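Local structure of alanine racemase (Acinetobacter baumannii, 4QHR) at residues A[15-20]-A[49-54]; A[103-108]-A[141-146]. The protein is a dimeric enzyme of the alanine racemase family, built from an N-terminal TIM-barrel domain and a C-terminal domain rich in beta strands. All blocks are in the same frame, centred on the assembly; numbering follows the deposited sequence.

Contact 1 (A[15-20]-A[49-54]); sequences YNLNRV and LNASDA
Leu17 on helix 10-23 faces a type I beta turn running from Leu49 to Ser52, and the closest alpha carbons of the two segments, Leu17 CA and Leu49 CA, lie 6.8 Å apart. Leu17 is the one helical side chain that meets the loop, and its CD2 methyl does most of the touching. With CG anti to the backbone N (chi1 179°), the isobutyl branch reaches out over the turn and settles among three of its residues: Leu17 CD2 is 3.7 Å from Ser52 OG, 3.9 Å from Leu49 O and 4.2 Å from Ala51 CB. Leu49 answers with a single methyl, its CD2, which packs against the base of the same side chain at 4.0 Å from Leu17 CB. In the TIM barrel this loop leads from helix 42-45 into strand 54-57, next in the sheet to strand 28-32; Leu17 also rests on Ile29 and Ser31 of strand 28-32, so helix 10-23 is packed against strand and loop together. The two polar atoms that CD2 of Leu17 touches, Ser52 OG and Leu49 O, are bonded to each other. Ser52 OG donates to Leu49 O over a short 2.5 Å, in the carbonyl plane and on a lone pair, with a C=O...donor angle of 145°. Leu49 O also takes the backbone bond of the turn from Ser52 N at 2.9 Å, so two donors of one residue grip it and tie the serine side chain to the start of the turn. The hydroxyl has a second partner in Ser31 OG. Two residues after Ser52, at the end of the segment, Ala54 begins strand 54-57 and makes backbone hydrogen bonds with Ile29 and Ser31.

Contact 2 (A[103-108]-A[141-146]); sequences QQFEWL and IEVIKT
Phe105 of helix 102-110 reaches across to Val143 and Thr146 of helix 139-149, and these three side chains carry the contact between two helices on the outside of the barrel. The nearest alpha carbons, Phe105 CA and Val143 CA, are 8.0 Å apart. The packing is apolar and involves two parts of one ring. CD1 of Phe105 lies 4.0 Å from Val143 CG1, which approaches obliquely, the two side chains running past each other in opposite directions. Farther out, CZ of Phe105 meets Thr146 CG2 at 3.9 Å; this methyl stands at the ring edge, near its plane, and the two side chains cross at about a right angle. Phe105 has CG anti to the backbone N (chi1 176°), which carries the ring away from its own helix and toward the other. Beneath the helices, Phe105 and Val143 both touch Ile99 of strand 95-99, and Val143 also touches Val124 of strand 122-125. Helix 102-110 follows strand 95-99 and helix 139-149 follows strand 122-125, its parallel neighbour, in the alternating beta-alpha pattern of the TIM barrel. Between the two segments there is no hydrogen bond; the polar group nearest the ring is engaged on its own helix. Thr146 OG1 donates to Glu142 O at 2.8 Å, tilted 31° from the carbonyl plane, while Thr146 N reaches Glu142 O at 2.9 Å from the opposite face. Gripping one carbonyl twice, the threonine keeps its hydroxyl on its own helix and presents CG2 to the phenylalanine. Across the interface, then, methyl groups meet an aromatic ring, so at this point the helices are probably set against each other by shape and apolar packing rather than by directional polar bonds.

Overall arrangement
Both contacts belong to the N-terminal TIM-barrel domain but to different stretches of its wall: contact 1 is complete in the chain before contact 2 begins, their centres are 31 Å apart, and their nearest atoms about 17 Å. Contact 1 is the more central: its centre lies about 14 Å from the centre of the chain, that of contact 2 about 29 Å. It packs beside strand 28-32, shortly after which comes Lys34, modified as LLP, the lysine adduct with a pyridoxal phosphate group. Contact 2 joins helices farther round the barrel, over strands 95-99 and 122-125. Near it the second subunit is close, Leu316 of that subunit packing on Gln103.

Contact 1 (A[15-20]-A[49-54])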
loop_
_atom_site.group_PDB
_atom_site.type_symbol
_atom_site.label_atom_id
_atom_site.label_comp_id
_atom_site.label_asym_id
_atom_site.label_seq_id
_atom_site.Cartn_x
_atom_site.Cartn_y
_atom_site.Cartn_z
ATOM N N TYR A 15 16.252 -19.109 8.459
ATOM C CA TYR A 15 15.776 -19.851 9.622
ATOM C C TYR A 15 14.343 -20.416 9.420
ATOM O O TYR A 15 14.037 -21.549 9.791
ATOM C CB TYR A 15 15.812 -18.913 10.839
ATOM C CG TYR A 15 15.425 -19.549 12.113
ATOM C CD1 TYR A 15 14.081 -19.628 12.502
ATOM C CD2 TYR A 15 16.392 -20.090 12.953
ATOM C CE1 TYR A 15 13.734 -20.229 13.702
ATOM C CE2 TYR A 15 16.041 -20.669 14.148
ATOM C CZ TYR A 15 14.722 -20.739 14.516
ATOM O OH TYR A 15 14.382 -21.318 15.708
ATOM N N ASN A 16 13.467 -19.584 8.875
ATOM C CA ASN A 16 12.071 -19.977 8.681
ATOM C C ASN A 16 11.975 -21.007 7.584
ATOM O O ASN A 16 11.160 -21.911 7.653
ATOM C CB ASN A 16 11.285 -18.724 8.309
ATOM C CG ASN A 16 11.285 -17.686 9.406
ATOM O OD1 ASN A 16 11.434 -18.020 10.601
ATOM N ND2 ASN A 16 11.079 -16.435 9.032
ATOM N N LEU A 17 12.817 -20.887 6.554
ATOM C CA LEU A 17 12.860 -21.928 5.511
ATOM C C LEU A 17 13.289 -23.270 6.138
ATOM O O LEU A 17 12.731 -24.338 5.806
ATOM C CB LEU A 17 13.790 -21.536 4.378
ATOM C CG LEU A 17 13.925 -22.552 3.242
ATOM C CD1 LEU A 17 12.602 -23.004 2.661
ATOM C CD2 LEU A 17 14.807 -22.012 2.149
ATOM N N ASN A 18 14.236 -23.192 7.074
ATOM C CA ASN A 18 14.694 -24.351 7.774
ATOM C C ASN A 18 13.611 -24.925 8.655
ATOM O O ASN A 18 13.562 -26.152 8.824
ATOM C CB ASN A 18 15.980 -24.084 8.571
ATOM C CG ASN A 18 16.568 -25.371 9.124
ATOM O OD1 ASN A 18 17.021 -26.227 8.351
ATOM N ND2 ASN A 18 16.514 -25.540 10.406
ATOM N N ARG A 19 12.741 -24.079 9.213
ATOM C CA ARG A 19 11.576 -24.560 9.905
ATOM C C ARG A 19 10.668 -25.405 9.013
ATOM O O ARG A 19 10.163 -26.465 9.435
ATOM C CB ARG A 19 10.787 -23.439 10.575
ATOM C CG ARG A 19 11.534 -22.709 11.696
ATOM C CD ARG A 19 11.513 -23.461 13.036
ATOM N NE ARG A 19 10.127 -23.556 13.500
ATOM C CZ ARG A 19 9.432 -24.674 13.694
ATOM N NH1 ARG A 19 9.974 -25.901 13.519
ATOM N NH2 ARG A 19 8.173 -24.587 14.131
ATOM N N VAL A 20 10.469 -24.974 7.774
ATOM C CA VAL A 20 9.692 -25.794 6.850
ATOM C C VAL A 20 10.279 -27.184 6.710
ATOM O O VAL A 20 9.546 -28.185 6.750
ATOM C CB VAL A 20 9.569 -25.159 5.422
ATOM C CG1 VAL A 20 8.681 -26.040 4.551
ATOM C CG2 VAL A 20 9.017 -23.737 5.535
ATOM N N LEU A 49 16.693 -17.594 0.421
ATOM C CA LEU A 49 15.816 -18.762 0.219
ATOM C C LEU A 49 16.371 -19.745 -0.879
ATOM O O LEU A 49 15.651 -20.607 -1.372
ATOM C CB LEU A 49 14.403 -18.291 -0.151
ATOM C CG LEU A 49 13.673 -17.424 0.882
ATOM C CD1 LEU A 49 12.400 -16.845 0.275
ATOM C CD2 LEU A 49 13.346 -18.266 2.112
ATOM N N ASN A 50 17.649 -19.625 -1.212
ATOM C CA ASN A 50 18.217 -20.427 -2.293
ATOM C C ASN A 50 18.205 -21.932 -2.102
ATOM O O ASN A 50 18.305 -22.673 -3.079
ATOM C CB ASN A 50 19.611 -19.929 -2.700
ATOM C CG ASN A 50 20.650 -20.183 -1.676
ATOM O OD1 ASN A 50 20.555 -21.093 -0.869
ATOM N ND2 ASN A 50 21.672 -19.358 -1.679
ATOM N N ALA A 51 18.082 -22.396 -0.876
ATOM C CA ALA A 51 17.924 -23.824 -0.630
ATOM C C ALA A 51 16.554 -24.370 -1.021
ATOM O O ALA A 51 16.352 -25.558 -0.942
ATOM C CB ALA A 51 18.166 -24.137 0.802
ATOM N N SER A 52 15.617 -23.509 -1.387
ATOM C CA SER A 52 14.357 -23.939 -1.899
ATOM C C SER A 52 14.555 -24.819 -3.157
ATOM O O SER A 52 15.447 -24.570 -3.972
ATOM C CB SER A 52 13.520 -22.691 -2.285
ATOM O OG SER A 52 13.392 -21.758 -1.216
ATOM N N ASP A 53 13.712 -25.828 -3.289
ATOM C CA ASP A 53 13.670 -26.686 -4.442
ATOM C C ASP A 53 13.032 -25.989 -5.638
ATOM O O ASP A 53 13.380 -26.270 -6.824
ATOM C CB ASP A 53 12.832 -27.902 -4.117
ATOM C CG ASP A 53 13.440 -28.735 -3.051
ATOM O OD1 ASP A 53 14.382 -29.419 -3.369
ATOM O OD2 ASP A 53 12.945 -28.758 -1.906
ATOM N N ALA A 54 12.080 -25.121 -5.341
ATOM C CA ALA A 54 11.372 -24.298 -6.362
ATOM C C ALA A 54 10.902 -22.954 -5.766
ATOM O O ALA A 54 10.813 -22.807 -4.568
ATOM C CB ALA A 54 10.167 -25.036 -6.937
#

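Contact 2 (A[103-108]-A[141-146])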
loop_
_atom_site.group_PDB
_atom_site.type_symbol
_atom_site.label_atom_id
_atom_site.label_comp_id
_atom_site.label_asym_id
_atom_site.label_seq_id
_atom_site.Cartn_x
_atom_site.Cartn_y
_atom_site.Cartn_z
ATOM N N GLN A 103 -9.118 -23.818 -21.255
ATOM C CA GLN A 103 -8.320 -22.965 -22.104
ATOM C C GLN A 103 -6.835 -23.317 -21.977
ATOM O O GLN A 103 -6.117 -23.462 -22.971
ATOM C CB GLN A 103 -8.567 -21.522 -21.643
ATOM C CG GLN A 103 -7.647 -20.523 -22.246
ATOM C CD GLN A 103 -8.155 -19.122 -22.151
ATOM O OE1 GLN A 103 -7.784 -18.361 -21.228
ATOM N NE2 GLN A 103 -8.984 -18.739 -23.106
ATOM N N GLN A 104 -6.356 -23.429 -20.740
ATOM C CA GLN A 104 -4.900 -23.680 -20.514
ATOM C C GLN A 104 -4.529 -25.107 -20.897
ATOM O O GLN A 104 -3.411 -25.400 -21.364
ATOM C CB GLN A 104 -4.548 -23.441 -19.047
ATOM C CG GLN A 104 -4.420 -21.992 -18.629
ATOM C CD GLN A 104 -4.416 -21.843 -17.115
ATOM O OE1 GLN A 104 -4.901 -22.715 -16.383
ATOM N NE2 GLN A 104 -3.879 -20.736 -16.628
ATOM N N PHE A 105 -5.466 -26.002 -20.670
ATOM C CA PHE A 105 -5.284 -27.384 -21.115
ATOM C C PHE A 105 -5.025 -27.420 -22.596
ATOM O O PHE A 105 -4.054 -28.041 -23.039
ATOM C CB PHE A 105 -6.496 -28.205 -20.745
ATOM C CG PHE A 105 -6.443 -29.624 -21.256
ATOM C CD1 PHE A 105 -5.593 -30.553 -20.691
ATOM C CD2 PHE A 105 -7.251 -30.016 -22.291
ATOM C CE1 PHE A 105 -5.580 -31.875 -21.136
ATOM C CE2 PHE A 105 -7.229 -31.316 -22.744
ATOM C CZ PHE A 105 -6.395 -32.256 -22.163
ATOM N N GLU A 106 -5.860 -26.712 -23.368
ATOM C CA GLU A 106 -5.708 -26.710 -24.835
ATOM C C GLU A 106 -4.376 -26.133 -25.239
ATOM O O GLU A 106 -3.694 -26.701 -26.094
ATOM C CB GLU A 106 -6.887 -25.979 -25.524
ATOM C CG GLU A 106 -8.157 -26.843 -25.463
ATOM C CD GLU A 106 -9.443 -26.070 -25.651
ATOM O OE1 GLU A 106 -9.383 -24.889 -26.053
ATOM O OE2 GLU A 106 -10.526 -26.636 -25.345
ATOM N N TRP A 107 -3.974 -25.028 -24.621
ATOM C CA TRP A 107 -2.674 -24.425 -24.973
ATOM C C TRP A 107 -1.470 -25.328 -24.651
ATOM O O TRP A 107 -0.476 -25.364 -25.394
ATOM C CB TRP A 107 -2.493 -23.101 -24.265
ATOM C CG TRP A 107 -3.515 -22.058 -24.618
ATOM C CD1 TRP A 107 -4.270 -21.974 -25.756
ATOM C CD2 TRP A 107 -3.879 -20.917 -23.806
ATOM N NE1 TRP A 107 -5.102 -20.871 -25.691
ATOM C CE2 TRP A 107 -4.864 -20.197 -24.517
ATOM C CE3 TRP A 107 -3.459 -20.439 -22.551
ATOM C CZ2 TRP A 107 -5.431 -19.026 -24.015
ATOM C CZ3 TRP A 107 -4.034 -19.277 -22.055
ATOM C CH2 TRP A 107 -4.999 -18.585 -22.797
ATOM N N LEU A 108 -1.550 -26.035 -23.533
ATOM C CA LEU A 108 -0.469 -26.909 -23.079
ATOM C C LEU A 108 -0.302 -28.086 -24.030
ATOM O O LEU A 108 0.815 -28.438 -24.433
ATOM C CB LEU A 108 -0.765 -27.434 -21.683
ATOM C CG LEU A 108 0.301 -28.394 -21.176
ATOM C CD1 LEU A 108 1.650 -27.682 -20.920
ATOM C CD2 LEU A 108 -0.201 -29.047 -19.939
ATOM N N ILE A 141 -10.082 -35.835 -13.352
ATOM C CA ILE A 141 -9.552 -37.190 -13.565
ATOM C C ILE A 141 -9.295 -37.415 -15.036
ATOM O O ILE A 141 -8.264 -37.949 -15.401
ATOM C CB ILE A 141 -10.475 -38.274 -12.977
ATOM C CG1 ILE A 141 -10.564 -38.091 -11.476
ATOM C CG2 ILE A 141 -9.960 -39.684 -13.335
ATOM C CD1 ILE A 141 -11.718 -38.834 -10.839
ATOM N N GLU A 142 -10.187 -36.947 -15.890
ATOM C CA GLU A 142 -10.002 -37.128 -17.312
ATOM C C GLU A 142 -8.862 -36.294 -17.812
ATOM O O GLU A 142 -8.130 -36.746 -18.671
ATOM C CB GLU A 142 -11.304 -36.825 -18.066
ATOM C CG GLU A 142 -12.461 -37.694 -17.535
ATOM C CD GLU A 142 -12.092 -39.182 -17.569
ATOM O OE1 GLU A 142 -11.808 -39.643 -18.711
ATOM O OE2 GLU A 142 -12.063 -39.882 -16.506
ATOM N N VAL A 143 -8.723 -35.076 -17.265
ATOM C CA VAL A 143 -7.628 -34.169 -17.624
ATOM C C VAL A 143 -6.321 -34.869 -17.297
ATOM O O VAL A 143 -5.480 -34.988 -18.122
ATOM C CB VAL A 143 -7.732 -32.823 -16.871
ATOM C CG1 VAL A 143 -6.466 -31.982 -17.021
ATOM C CG2 VAL A 143 -8.942 -32.037 -17.366
ATOM N N ILE A 144 -6.176 -35.327 -16.074
ATOM C CA ILE A 144 -4.942 -36.026 -15.662
ATOM C C ILE A 144 -4.661 -37.277 -16.516
ATOM O O ILE A 144 -3.553 -37.427 -17.042
ATOM C CB ILE A 144 -4.990 -36.319 -14.182
ATOM C CG1 ILE A 144 -4.891 -34.982 -13.422
ATOM C CG2 ILE A 144 -3.849 -37.243 -13.761
ATOM C CD1 ILE A 144 -5.118 -35.096 -11.948
ATOM N N LYS A 145 -5.669 -38.115 -16.694
ATOM C CA LYS A 145 -5.528 -39.283 -17.568
ATOM C C LYS A 145 -5.031 -38.899 -18.930
ATOM O O LYS A 145 -4.107 -39.533 -19.424
ATOM C CB LYS A 145 -6.806 -40.109 -17.607
ATOM C CG LYS A 145 -6.998 -40.786 -16.263
ATOM C CD LYS A 145 -8.017 -41.909 -16.228
ATOM C CE LYS A 145 -8.055 -42.454 -14.794
ATOM N NZ LYS A 145 -8.771 -43.756 -14.767
ATOM N N THR A 146 -5.583 -37.838 -19.518
ATOM C CA THR A 146 -5.168 -37.416 -20.827
ATOM C C THR A 146 -3.738 -36.886 -20.866
ATOM O O THR A 146 -2.964 -37.206 -21.776
ATOM C CB THR A 146 -6.171 -36.384 -21.382
ATOM O OG1 THR A 146 -7.467 -36.966 -21.386
ATOM C CG2 THR A 146 -5.845 -36.022 -22.792
#